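PDB 2QM1: glucokinase from Enterococcus faecalis, which probably phosphorylates glucose at the expense of ATP, as a zinc-containing kinase of the ROK family. Local coordinates for residues Cys181-Arg184 / Gly185-Glu188; Ile140-Gly143 / Thr144-Gly148. All coordinates share one frame; numbering follows the deposited sequence.

Contact 1 of 2, residues Cys181-Arg184 / Gly185-Glu188. With ZN (zinc ion), chain J.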
loop_
_atom_site.group_PDB
_atom_site.type_symbol
_atom_site.label_atom_id
_atom_site.label_comp_id
_atom_site.label_asym_id
_atom_site.label_seq_id
_atom_site.Cartn_x
_atom_site.Cartn_y
_atom_site.Cartn_z
ATOM N N CYS B 181 5.308 7.266 18.549
ATOM C CA CYS B 181 4.016 7.514 17.915
ATOM C C CYS B 181 2.917 7.148 18.913
ATOM O O CYS B 181 1.818 7.647 18.825
ATOM C CB CYS B 181 3.878 6.788 16.556
ATOM S SG CYS B 181 3.592 5.008 16.774
ATOM N N GLY B 182 3.228 6.318 19.903
ATOM C CA GLY B 182 2.242 5.970 20.904
ATOM C C GLY B 182 1.657 4.582 20.831
ATOM O O GLY B 182 0.647 4.309 21.467
ATOM N N LYS B 183 2.268 3.697 20.055
ATOM C CA LYS B 183 1.979 2.286 20.195
ATOM C C LYS B 183 3.291 1.547 20.378
ATOM O O LYS B 183 4.322 2.167 20.516
ATOM C CB LYS B 183 1.204 1.760 18.977
ATOM C CG LYS B 183 1.876 1.886 17.609
ATOM C CD LYS B 183 0.807 1.830 16.485
ATOM C CE LYS B 183 1.433 1.947 15.089
ATOM N NZ LYS B 183 2.357 0.840 14.732
ATOM N N ARG B 184 3.276 0.233 20.291
ATOM C CA ARG B 184 4.520 -0.508 20.397
ATOM C C ARG B 184 4.883 -1.305 19.153
ATOM O O ARG B 184 4.017 -1.629 18.308
ATOM C CB ARG B 184 4.529 -1.369 21.662
ATOM C CG ARG B 184 4.061 -2.797 21.533
ATOM C CD ARG B 184 3.944 -3.435 22.948
ATOM N NE ARG B 184 2.922 -2.806 23.788
ATOM C CZ ARG B 184 2.987 -2.663 25.109
ATOM N NH1 ARG B 184 1.975 -2.082 25.759
ATOM N NH2 ARG B 184 4.061 -3.071 25.783
ATOM N N GLY B 185 6.177 -1.570 19.003
ATOM C CA GLY B 185 6.650 -2.549 17.998
ATOM C C GLY B 185 6.693 -2.058 16.562
ATOM O O GLY B 185 6.725 -2.862 15.619
ATOM N N CYS B 186 6.681 -0.734 16.405
ATOM C CA CYS B 186 6.938 -0.103 15.159
ATOM C C CYS B 186 8.287 -0.511 14.569
ATOM O O CYS B 186 9.258 -0.704 15.299
ATOM C CB CYS B 186 6.882 1.426 15.312
ATOM S SG CYS B 186 5.236 1.980 15.841
ATOM N N LEU B 187 8.342 -0.614 13.241
ATOM C CA LEU B 187 9.618 -0.780 12.531
ATOM C C LEU B 187 10.702 0.215 12.974
ATOM O O LEU B 187 11.890 -0.122 13.108
ATOM C CB LEU B 187 9.402 -0.752 11.003
ATOM C CG LEU B 187 10.575 -0.988 10.064
ATOM C CD1 LEU B 187 11.252 -2.364 10.309
ATOM C CD2 LEU B 187 10.106 -0.810 8.601
ATOM N N GLU B 188 10.297 1.445 13.196
ATOM C CA GLU B 188 11.235 2.468 13.636
ATOM C C GLU B 188 11.971 2.192 14.948
ATOM O O GLU B 188 13.140 2.622 15.102
ATOM C CB GLU B 188 10.524 3.806 13.769
ATOM C CG GLU B 188 11.453 4.944 13.971
ATOM C CD GLU B 188 10.711 6.232 14.098
ATOM O OE1 GLU B 188 10.548 6.928 13.070
ATOM O OE2 GLU B 188 10.249 6.514 15.221
HETATM ZN ZN ZN J . 5.390 4.199 15.855
#
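Cys181 and Cys186 turn their thiolates onto one zinc ion by first torsions of opposite sign. SG of Cys181 sits between its backbone N and carbonyl carbon (chi1 75°). SG of Cys186 stands beside the backbone N, on the far side from the carbonyl carbon (chi1 -62°). The bonds to zinc are alike, Cys181 SG to zinc 2.2 Å and Cys186 SG to zinc 2.2 Å. The S-Zn-S angle is about 109°, as expected at a tetrahedral centre. It keeps Cys181 SG and Cys186 SG 3.6 Å apart, so they are joint ligands and not a disulfide. His169, through ND1, and Cys179 complete the four-ligand site.

Lys183 lies alongside Cys186. Its chain runs extended and then bends at the last torsion. This brings Lys183 NZ within 3.3 Å of Cys186 SG, reaching the sulfur from its flank, clear of both the zinc and the CB bond. Closer to the backbone, Lys183 CG passes the same Cys186 SG at 3.8 Å. The ammonium group is held by hydrogen bonds to His169 O and Thr171 OG1, which fix it beside the thiolate.

The backbone turns between the two cysteines. Gly185 has a positive phi. It is also tied by backbone hydrogen bonds to Val172, Asp173 and Phe177. Thr291 and Phe292 of the second subunit pack on Lys183 and Cys181, so the site lies by the subunit interface.

Cys179, Cys181 and Cys186 belong to the CXCGXXGCXE signature of ROK proteins. Three thiolates and a histidine are a set common in structural zinc sites. The positive charge of Lys183 would be expected to offset part of the negative charge that three thiolates place around the zinc.

Contact 2 of 2, residues Ile140-Gly143 / Thr144-Gly148. With MG (magnesium ion), chain K.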
loop_
_atom_site.group_PDB
_atom_site.type_symbol
_atom_site.label_atom_id
_atom_site.label_comp_id
_atom_site.label_asym_id
_atom_site.label_seq_id
_atom_site.Cartn_x
_atom_site.Cartn_y
_atom_site.Cartn_z
ATOM N N ILE B 140 12.117 3.436 1.360
ATOM C CA ILE B 140 12.253 3.416 2.811
ATOM C C ILE B 140 13.608 4.028 3.268
ATOM O O ILE B 140 14.688 3.576 2.856
ATOM C CB ILE B 140 12.062 1.988 3.393
ATOM C CG1 ILE B 140 12.497 1.932 4.843
ATOM C CG2 ILE B 140 12.906 0.974 2.650
ATOM C CD1 ILE B 140 11.704 2.773 5.750
ATOM N N THR B 141 13.539 5.050 4.116
ATOM C CA THR B 141 14.752 5.712 4.604
ATOM C C THR B 141 14.998 5.447 6.085
ATOM O O THR B 141 14.140 5.683 6.928
ATOM C CB THR B 141 14.768 7.211 4.266
ATOM O OG1 THR B 141 15.974 7.827 4.767
ATOM C CG2 THR B 141 13.541 7.897 4.814
ATOM N N LEU B 142 16.178 4.934 6.385
ATOM C CA LEU B 142 16.539 4.625 7.741
ATOM C C LEU B 142 17.591 5.640 8.156
ATOM O O LEU B 142 18.662 5.669 7.582
ATOM C CB LEU B 142 17.160 3.219 7.808
ATOM C CG LEU B 142 16.411 2.079 7.105
ATOM C CD1 LEU B 142 17.260 0.815 7.161
ATOM C CD2 LEU B 142 15.063 1.840 7.800
ATOM N N GLY B 143 17.251 6.484 9.108
ATOM C CA GLY B 143 18.211 7.410 9.754
ATOM C C GLY B 143 17.854 7.629 11.214
ATOM O O GLY B 143 17.703 6.677 11.967
ATOM N N THR B 144 17.711 8.896 11.613
ATOM C CA THR B 144 17.234 9.281 12.944
ATOM C C THR B 144 15.909 8.655 13.209
ATOM O O THR B 144 15.647 8.181 14.326
ATOM C CB THR B 144 16.937 10.820 13.028
ATOM O OG1 THR B 144 17.954 11.543 12.343
ATOM C CG2 THR B 144 16.871 11.271 14.468
ATOM N N GLY B 145 15.055 8.718 12.182
ATOM C CA GLY B 145 13.734 8.087 12.172
ATOM C C GLY B 145 13.594 7.160 10.980
ATOM O O GLY B 145 14.511 7.046 10.162
ATOM N N VAL B 146 12.462 6.473 10.868
ATOM C CA VAL B 146 12.246 5.664 9.678
ATOM C C VAL B 146 11.100 6.290 8.871
ATOM O O VAL B 146 10.033 6.570 9.422
ATOM C CB VAL B 146 12.044 4.162 10.014
ATOM C CG1 VAL B 146 11.750 3.368 8.764
ATOM C CG2 VAL B 146 13.288 3.621 10.623
ATOM N N GLY B 147 11.350 6.544 7.589
ATOM C CA GLY B 147 10.376 7.279 6.745
ATOM C C GLY B 147 10.184 6.497 5.468
ATOM O O GLY B 147 10.847 5.467 5.239
ATOM N N GLY B 148 9.238 6.921 4.662
ATOM C CA GLY B 148 9.087 6.275 3.387
ATOM C C GLY B 148 8.173 7.009 2.424
ATOM O O GLY B 148 7.417 7.929 2.826
HETATM MG MG MG K . 6.456 9.829 3.375
HETATM O O HOH W 1 4.445 9.919 4.655
#
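A beta hairpin pairs Ile140, Thr141 and Leu142 with Gly148, Gly147 and Val146, between strands 137-142 and 146-152 of a mixed sheet. The strand segments run antiparallel, with 159° between their directions. Thr141 and Gly147 form the hydrogen-bonded pair. Thr141 N gives to Gly147 O at 2.9 Å, though the place of Gly147 O is less certain, and Gly147 N gives to Thr141 O at 3.0 Å. Nearer the turn, Gly143 N bonds Gly145 O at 3.0 Å.

Ile140, Leu142 and Val146 share one face of the sheet. The Leu142 and Val146 side chains run alongside each other, and Leu142 CD2 meets Val146 CG1 at 3.8 Å. Both touch Ser191 of helix 188-191. On the other face, the methyl of Thr141 lies against the peptide of Gly147, with Thr141 CG2 3.7 Å from Gly147 C.

Gly148 O binds the magnesium ion at 2.2 Å, together with Asn119 OD1 and a water. Asn116 also belongs to the site. The glycine-rich LGTGVGGG run matches the phosphate-2 hairpin of the actin-like ATPase fold, so its turn probably lies near the ATP phosphates. A main-chain oxygen holds the metal, so its position depends partly on the hairpin's backbone path.

Overall arrangement
Contact 2 comes first along the chain, and contact 1 follows; their centres are about 13 Å apart. Glu188, at the end of contact 1, joins them. Glu188 OE1 lies 3.0 Å from Val146 N, a probable hydrogen bond to the start of the second hairpin strand. The same Glu188 OE1 packs 3.5 Å from Gly145 CA. The Glu188 side chain also touches the zinc ligands His169 and Cys179. The zinc loop is thereby tied to the hairpin that probably faces ATP. The metals remain separate sites: the side chain of Val146 is about 9 Å from zinc, and that of Cys181 about 14 Å from magnesium.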